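Local coordinates for 16L protein (Yaba-like disease virus, PDB 6TQP) that probably blocks apoptosis of the infected host cell as a poxviral Bcl-2-like protein, with a helical fold that binds a peptide, at residues I16-V21 against E32-S37; F22-K27 against M108-N113; K48-N53 against V98-I103. All coordinates share one frame; numbering follows the deposited sequence.

Interaction 1: I16-V21 against E32-S37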
# COMPACT_ATOMS: atom_id res chain seq x y z
N ILE A 16 6.57 -7.22 7.41
CA ILE A 16 5.78 -6.22 6.70
C ILE A 16 5.28 -6.76 5.37
O ILE A 16 4.12 -6.56 4.99
CB ILE A 16 6.59 -4.92 6.53
CG1 ILE A 16 6.73 -4.19 7.87
CG2 ILE A 16 5.95 -3.98 5.53
CD1 ILE A 16 5.41 -3.78 8.50
N LYS A 17 6.15 -7.44 4.61
CA LYS A 17 5.72 -8.00 3.33
C LYS A 17 4.54 -8.94 3.53
O LYS A 17 3.55 -8.89 2.79
CB LYS A 17 6.88 -8.73 2.65
CG LYS A 17 6.55 -9.22 1.23
CD LYS A 17 7.46 -10.33 0.75
CE LYS A 17 7.15 -11.66 1.42
NZ LYS A 17 7.29 -12.79 0.48
N ASN A 18 4.64 -9.83 4.52
CA ASN A 18 3.55 -10.77 4.77
C ASN A 18 2.28 -10.04 5.16
O ASN A 18 1.18 -10.41 4.73
CB ASN A 18 3.96 -11.75 5.87
CG ASN A 18 4.92 -12.79 5.38
OD1 ASN A 18 5.03 -13.01 4.17
ND2 ASN A 18 5.62 -13.44 6.29
N VAL A 19 2.41 -8.98 5.96
CA VAL A 19 1.24 -8.25 6.42
C VAL A 19 0.53 -7.58 5.25
O VAL A 19 -0.70 -7.58 5.16
CB VAL A 19 1.64 -7.23 7.51
CG1 VAL A 19 0.51 -6.24 7.77
CG2 VAL A 19 2.01 -7.95 8.81
N ILE A 20 1.30 -7.01 4.32
CA ILE A 20 0.70 -6.27 3.21
C ILE A 20 -0.06 -7.22 2.30
O ILE A 20 -1.20 -6.94 1.90
CB ILE A 20 1.78 -5.49 2.45
CG1 ILE A 20 2.33 -4.38 3.36
CG2 ILE A 20 1.21 -4.88 1.16
CD1 ILE A 20 3.56 -3.69 2.82
N VAL A 21 0.55 -8.35 1.95
CA VAL A 21 -0.12 -9.32 1.08
C VAL A 21 -1.40 -9.81 1.74
O VAL A 21 -2.45 -9.90 1.11
CB VAL A 21 0.83 -10.48 0.73
CG1 VAL A 21 0.09 -11.58 -0.06
CG2 VAL A 21 2.00 -9.94 -0.06
N GLU A 32 -7.47 -16.24 2.34
CA GLU A 32 -6.05 -16.13 2.65
C GLU A 32 -5.38 -17.48 2.43
O GLU A 32 -5.94 -18.53 2.78
CB GLU A 32 -5.85 -15.65 4.09
CG GLU A 32 -6.45 -14.27 4.39
CD GLU A 32 -5.63 -13.12 3.83
OE1 GLU A 32 -4.71 -13.37 3.03
OE2 GLU A 32 -5.92 -11.96 4.18
N LYS A 33 -4.20 -17.45 1.83
CA LYS A 33 -3.43 -18.67 1.61
C LYS A 33 -2.50 -18.98 2.77
O LYS A 33 -2.23 -20.15 3.04
CB LYS A 33 -2.62 -18.55 0.31
CG LYS A 33 -3.51 -18.34 -0.91
CD LYS A 33 -2.79 -18.65 -2.22
CE LYS A 33 -3.77 -19.17 -3.27
NZ LYS A 33 -5.14 -18.59 -3.16
N LYS A 34 -2.03 -17.94 3.46
CA LYS A 34 -1.12 -18.07 4.59
C LYS A 34 -1.61 -17.12 5.68
O LYS A 34 -2.02 -16.00 5.38
CB LYS A 34 0.33 -17.74 4.18
CG LYS A 34 1.37 -17.96 5.27
CD LYS A 34 2.77 -18.12 4.68
CE LYS A 34 3.82 -18.31 5.77
NZ LYS A 34 4.12 -17.05 6.51
N MET A 35 -1.58 -17.59 6.92
CA MET A 35 -2.00 -16.77 8.05
C MET A 35 -0.78 -16.03 8.61
O MET A 35 0.34 -16.17 8.11
CB MET A 35 -2.69 -17.62 9.11
CG MET A 35 -3.99 -18.29 8.62
SD MET A 35 -5.27 -17.11 8.12
CE MET A 35 -5.69 -16.34 9.69
N LEU A 36 -1.00 -15.23 9.64
CA LEU A 36 0.05 -14.37 10.16
C LEU A 36 0.54 -14.88 11.51
O LEU A 36 -0.19 -15.52 12.27
CB LEU A 36 -0.44 -12.92 10.30
CG LEU A 36 -0.89 -12.24 9.00
CD1 LEU A 36 -1.36 -10.83 9.29
CD2 LEU A 36 0.22 -12.24 7.95
N SER A 37 1.80 -14.57 11.79
CA SER A 37 2.36 -14.79 13.11
C SER A 37 1.76 -13.82 14.11
O SER A 37 1.06 -12.87 13.75
CB SER A 37 3.87 -14.59 13.09
OG SER A 37 4.15 -13.23 12.80
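Leu36 is the residue that ties the loop to the helix, and it does so with its two methyl groups. CD2 rests 3.8 Å from the backbone carbonyl oxygen Asn18 O, a van der Waals contact against the backbone carbonyl, and comes within 4.3 Å of Asn18 CB. The other methyl, CD1, lies 4.5 Å from Val19 CG2, a looser touch one residue further along the helix. Leu36 CB does not itself point at the helix; with CG anti to the carbonyl carbon (chi1 -60°) and chi2 near 180°, the branch end is carried inward until CD2 reaches Asn18 and CD1 reaches Val19.

Toward the solvent side the exposed, poorly ordered Lys34 swings over Asn18. Its chain runs out extended and bends at the last torsion, leaving NZ 3.9 Å from Asn18 ND2. Both atoms are nitrogen donors, and no hydrogen bond joins them. The amide ND2 is instead committed to Glu40 OE2, which fixes the end of the Asn18 side chain beside the start of helix 38-68.

Glu40 also accepts a bond from Ser37 N through its other carboxylate oxygen, while the Ser37 side chain, at the N-cap, caps a backbone N of that helix. Farther in, Leu36 continues onto Phe22 and Leu44, and Val19 onto Ile47. Ser37 at the N-cap, with Glu40 accepting from its N, is consistent with a capping box, starting helix 38-68 just where the connecting loop has been pinned back along helix 12-27 of this Bcl-2-like bundle.

Interaction 2: F22-K27 against M108-N113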
# COMPACT_ATOMS: atom_id res chain seq x y z
N PHE A 22 -1.31 -10.14 3.03
CA PHE A 22 -2.49 -10.59 3.77
C PHE A 22 -3.58 -9.53 3.76
O PHE A 22 -4.75 -9.82 3.50
CB PHE A 22 -2.08 -10.94 5.19
CG PHE A 22 -3.20 -11.52 6.02
CD1 PHE A 22 -4.10 -10.68 6.66
CD2 PHE A 22 -3.34 -12.89 6.16
CE1 PHE A 22 -5.13 -11.20 7.42
CE2 PHE A 22 -4.37 -13.42 6.92
CZ PHE A 22 -5.27 -12.58 7.55
N TYR A 23 -3.19 -8.28 4.03
CA TYR A 23 -4.17 -7.19 4.10
C TYR A 23 -4.86 -6.97 2.76
O TYR A 23 -6.09 -6.91 2.68
CB TYR A 23 -3.47 -5.90 4.56
CG TYR A 23 -4.42 -4.73 4.66
CD1 TYR A 23 -5.52 -4.77 5.52
CD2 TYR A 23 -4.24 -3.60 3.89
CE1 TYR A 23 -6.40 -3.71 5.61
CE2 TYR A 23 -5.11 -2.53 3.97
CZ TYR A 23 -6.18 -2.58 4.84
OH TYR A 23 -7.04 -1.50 4.90
N ILE A 24 -4.07 -6.85 1.69
CA ILE A 24 -4.63 -6.65 0.36
C ILE A 24 -5.58 -7.80 0.01
O ILE A 24 -6.68 -7.57 -0.51
CB ILE A 24 -3.50 -6.50 -0.67
CG1 ILE A 24 -2.69 -5.23 -0.38
CG2 ILE A 24 -4.06 -6.45 -2.10
CD1 ILE A 24 -3.47 -3.92 -0.40
N ASN A 25 -5.18 -9.04 0.29
CA ASN A 25 -6.07 -10.17 0.01
C ASN A 25 -7.35 -10.07 0.83
O ASN A 25 -8.44 -10.40 0.34
CB ASN A 25 -5.37 -11.50 0.28
CG ASN A 25 -4.29 -11.81 -0.75
OD1 ASN A 25 -4.28 -11.27 -1.85
ND2 ASN A 25 -3.38 -12.70 -0.38
N GLU A 26 -7.24 -9.61 2.07
CA GLU A 26 -8.42 -9.44 2.91
C GLU A 26 -9.37 -8.40 2.33
O GLU A 26 -10.60 -8.57 2.37
CB GLU A 26 -7.99 -9.07 4.34
CG GLU A 26 -9.12 -8.66 5.27
CD GLU A 26 -8.69 -8.60 6.73
OE1 GLU A 26 -8.20 -9.62 7.26
OE2 GLU A 26 -8.84 -7.52 7.35
N LYS A 27 -8.82 -7.33 1.75
CA LYS A 27 -9.65 -6.31 1.12
C LYS A 27 -10.17 -6.74 -0.24
O LYS A 27 -11.21 -6.24 -0.68
CB LYS A 27 -8.86 -5.00 0.98
CG LYS A 27 -8.69 -4.23 2.30
CD LYS A 27 -10.05 -3.92 2.91
CE LYS A 27 -10.09 -2.62 3.68
NZ LYS A 27 -11.10 -1.70 3.08
N MET A 108 -7.70 -0.03 -3.15
CA MET A 108 -8.69 0.48 -4.10
C MET A 108 -8.51 -0.13 -5.48
O MET A 108 -9.49 -0.49 -6.13
CB MET A 108 -8.61 1.99 -4.20
CG MET A 108 -9.61 2.55 -5.20
SD MET A 108 -9.53 4.34 -5.28
CE MET A 108 -10.33 4.67 -3.71
N ILE A 109 -7.27 -0.24 -5.96
CA ILE A 109 -7.03 -0.84 -7.28
C ILE A 109 -7.68 -2.21 -7.34
O ILE A 109 -8.40 -2.55 -8.29
CB ILE A 109 -5.53 -0.92 -7.58
CG1 ILE A 109 -4.94 0.49 -7.68
CG2 ILE A 109 -5.28 -1.67 -8.91
CD1 ILE A 109 -3.43 0.53 -7.82
N VAL A 110 -7.45 -3.01 -6.30
CA VAL A 110 -7.98 -4.37 -6.26
C VAL A 110 -9.50 -4.35 -6.21
O VAL A 110 -10.18 -5.14 -6.88
CB VAL A 110 -7.37 -5.11 -5.05
CG1 VAL A 110 -8.23 -6.24 -4.58
CG2 VAL A 110 -5.96 -5.62 -5.41
N GLU A 111 -10.07 -3.44 -5.40
CA GLU A 111 -11.52 -3.35 -5.31
C GLU A 111 -12.14 -2.88 -6.62
O GLU A 111 -13.26 -3.27 -6.95
CB GLU A 111 -11.92 -2.42 -4.16
CG GLU A 111 -11.64 -3.01 -2.78
CD GLU A 111 -12.05 -2.07 -1.65
OE1 GLU A 111 -12.37 -0.90 -1.93
OE2 GLU A 111 -12.06 -2.52 -0.48
N MET A 112 -11.42 -2.06 -7.38
CA MET A 112 -11.95 -1.56 -8.65
C MET A 112 -11.84 -2.61 -9.76
O MET A 112 -12.84 -2.94 -10.40
CB MET A 112 -11.22 -0.28 -9.07
CG MET A 112 -11.67 0.92 -8.29
SD MET A 112 -10.85 2.42 -8.84
CE MET A 112 -11.80 3.66 -7.95
N ASN A 113 -10.64 -3.13 -10.00
CA ASN A 113 -10.42 -4.03 -11.13
C ASN A 113 -10.88 -5.47 -10.86
O ASN A 113 -10.61 -6.35 -11.68
CB ASN A 113 -8.94 -3.99 -11.56
CG ASN A 113 -8.01 -4.70 -10.59
OD1 ASN A 113 -8.45 -5.41 -9.68
ND2 ASN A 113 -6.71 -4.54 -10.81
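With CG1 beside its backbone N (chi1 -64°), Ile24 turns CG2 toward helix 96-113, where Val110, whose CG2 lies anti to its own carbonyl carbon, presents that methyl in return. The two CG2 atoms meet at 3.9 Å, one methyl against another, with the side chains slanting past each other. This is the apolar part of the contact, and both residues are buried.

The polar part lies one turn further along helix 12-27. Lys27 leaves its backbone toward the opposite helix, then bends at chi2, chi3 and chi4, so the chain is folded rather than stretched. Its CG sits 3.9 Å above the plane of the Tyr23 ring, offset toward the rim, on one face. From there NZ reaches to 3.8 Å from Glu111 OE2, a long salt bridge. Glu111 meets it with a chain extended beyond CG. The same carboxylate oxygen, OE2, also lies 3.8 Å from the backbone oxygen Lys27 O, a non-bonded approach of two acceptors. Glu111 is exposed, so this ion pair is likely weakened by solvent.

Around this pair of helices, Ile24 packs on against Ile106 and Ser107 as well as Ile126, while Val110 also touches Ala28 and Met122. Helix 120-134 thus covers the apolar side of the contact, and Tyr23, beneath Lys27, reaches Cys51 of helix 38-68.

Interaction 3: K48-N53 against V98-I103; sequences KEDCEN and VKLAII
Asp50 turns its two carboxylate oxygens to different tasks: OD1 is salt-bridged to Lys147 of helix 137-148, whereas OD2 lies against the Leu100 methyl CD1 at 3.8 Å. The bond to Lys147 probably stabilises the charge of a buried aspartate and holds the carboxylate in place as Leu100 crosses it. The Asp50 CB, 4.1 Å from the same Leu100 CD1, adds an aliphatic surface to that meeting.

One residue on, Cys51 points at the other helix. With SG beside the backbone N (chi1 -67°), the sulfur rests over two residues a turn apart: 3.6 Å from the backbone oxygen Leu100 O and 3.8 Å from Ile103 CG2. The Leu100 CD2 methyl stands further off, 4.3 Å from Cys51 SG. Ile103 brings CG2 in because that branch lies anti to its backbone N. Such a short side chain lets the backbones come near, Cys51 and Leu100 having CA atoms 6.3 Å apart, and the two helix segments cross at -71° with their axes 8.9 Å apart.

This steep crossing packs helix 38-68 on helix 96-113, which touches all the other helices and probably corresponds to the central hydrophobic helix of the Bcl-2 fold. On other sides of the same segment, Val98, Ala101 and Ile102 pack on apolar side chains of the bound peptide, consistent with the ligand groove of this family.

A hydrogen bond from a side chain to the backbone spans the same crossing one turn beyond Leu100: Ser104 OG with Cys51 O. Tyr23 of helix 12-27 lies against both Cys51 and Ile103, while Phe143 and Ile144 cover Leu100 from helix 137-148.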
# COMPACT_ATOMS: atom_id res chain seq x y z
N LYS A 48 -4.14 -1.73 9.39
CA LYS A 48 -5.53 -1.76 8.96
C LYS A 48 -6.26 -0.49 9.37
O LYS A 48 -7.03 0.08 8.59
CB LYS A 48 -6.23 -2.99 9.54
CG LYS A 48 -7.66 -3.19 9.10
CD LYS A 48 -8.23 -4.50 9.67
CE LYS A 48 -9.65 -4.76 9.18
NZ LYS A 48 -10.29 -5.92 9.86
N GLU A 49 -6.04 -0.03 10.60
CA GLU A 49 -6.71 1.18 11.06
C GLU A 49 -6.26 2.40 10.27
O GLU A 49 -7.08 3.22 9.85
CB GLU A 49 -6.45 1.40 12.55
CG GLU A 49 -7.10 0.38 13.46
CD GLU A 49 -6.79 0.65 14.91
OE1 GLU A 49 -5.85 1.43 15.18
OE2 GLU A 49 -7.48 0.08 15.78
N ASP A 50 -4.95 2.56 10.10
CA ASP A 50 -4.43 3.69 9.34
C ASP A 50 -4.95 3.68 7.91
O ASP A 50 -5.40 4.71 7.39
CB ASP A 50 -2.91 3.70 9.36
CG ASP A 50 -2.33 3.95 10.74
OD1 ASP A 50 -3.06 4.48 11.61
OD2 ASP A 50 -1.14 3.63 10.95
N CYS A 51 -4.90 2.52 7.25
CA CYS A 51 -5.28 2.48 5.84
C CYS A 51 -6.78 2.64 5.64
O CYS A 51 -7.21 3.25 4.66
CB CYS A 51 -4.77 1.18 5.21
SG CYS A 51 -2.95 1.15 5.12
N GLU A 52 -7.60 2.13 6.57
CA GLU A 52 -9.03 2.38 6.48
C GLU A 52 -9.35 3.86 6.69
O GLU A 52 -10.28 4.39 6.08
CB GLU A 52 -9.80 1.51 7.49
CG GLU A 52 -9.78 0.04 7.11
CD GLU A 52 -10.47 -0.84 8.12
OE1 GLU A 52 -10.81 -0.35 9.22
OE2 GLU A 52 -10.68 -2.03 7.81
N ASN A 53 -8.55 4.56 7.50
CA ASN A 53 -8.79 5.99 7.71
C ASN A 53 -8.37 6.79 6.48
O ASN A 53 -9.03 7.78 6.12
CB ASN A 53 -8.06 6.46 8.96
CG ASN A 53 -8.81 6.08 10.23
OD1 ASN A 53 -10.03 5.95 10.23
ND2 ASN A 53 -8.07 5.90 11.32
N VAL A 98 3.85 7.79 3.26
CA VAL A 98 3.60 7.50 1.85
C VAL A 98 3.32 6.01 1.66
O VAL A 98 2.44 5.63 0.88
CB VAL A 98 4.79 7.96 0.98
CG1 VAL A 98 4.60 7.52 -0.46
CG2 VAL A 98 4.92 9.47 1.05
N LYS A 99 4.09 5.16 2.33
CA LYS A 99 3.88 3.73 2.18
C LYS A 99 2.48 3.34 2.61
O LYS A 99 1.83 2.52 1.96
CB LYS A 99 4.93 2.96 2.99
CG LYS A 99 6.32 3.04 2.37
CD LYS A 99 7.38 2.38 3.24
CE LYS A 99 8.76 2.38 2.55
NZ LYS A 99 9.78 1.57 3.30
N LEU A 100 1.99 3.93 3.70
CA LEU A 100 0.63 3.64 4.13
C LEU A 100 -0.37 4.06 3.07
O LEU A 100 -1.29 3.31 2.73
CB LEU A 100 0.34 4.33 5.46
CG LEU A 100 1.12 3.76 6.65
CD1 LEU A 100 0.84 4.58 7.86
CD2 LEU A 100 0.73 2.29 6.92
N ALA A 101 -0.19 5.26 2.51
CA ALA A 101 -1.09 5.71 1.45
C ALA A 101 -1.06 4.75 0.27
O ALA A 101 -2.11 4.48 -0.34
CB ALA A 101 -0.71 7.12 0.99
N ILE A 102 0.11 4.22 -0.07
CA ILE A 102 0.19 3.31 -1.21
C ILE A 102 -0.54 1.99 -0.91
O ILE A 102 -1.17 1.40 -1.79
CB ILE A 102 1.65 3.08 -1.63
CG1 ILE A 102 2.18 4.36 -2.29
CG2 ILE A 102 1.77 1.90 -2.58
CD1 ILE A 102 3.68 4.35 -2.55
N ILE A 103 -0.47 1.51 0.33
CA ILE A 103 -1.24 0.31 0.67
C ILE A 103 -2.72 0.56 0.45
O ILE A 103 -3.43 -0.27 -0.12
CB ILE A 103 -0.95 -0.15 2.11
CG1 ILE A 103 0.52 -0.54 2.23
CG2 ILE A 103 -1.87 -1.32 2.51
CD1 ILE A 103 0.98 -0.76 3.67

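Interactions 1 and 2 share helix 12-27, using successive turns of it, and interactions 2 and 3 share helix 96-113. The centres of interactions 1 and 2 are about 13 Å apart. Those of interactions 2 and 3 are about 12 Å apart, and those of interactions 1 and 3 about 16 Å. Along the chain, both segments of interaction 1 precede those of interaction 3; interaction 2 reaches from the first helix to the late part of helix 96-113 and so encloses interaction 3, while one of its segments falls between the two of interaction 1. Helix 12-27 thus meets both its own following loop and a distant helix, and Tyr23 and Ile20 both touch Ile103. Together the three contacts join the first helix and helix 38-68 to the probable central helix of this Bcl-2-like bundle.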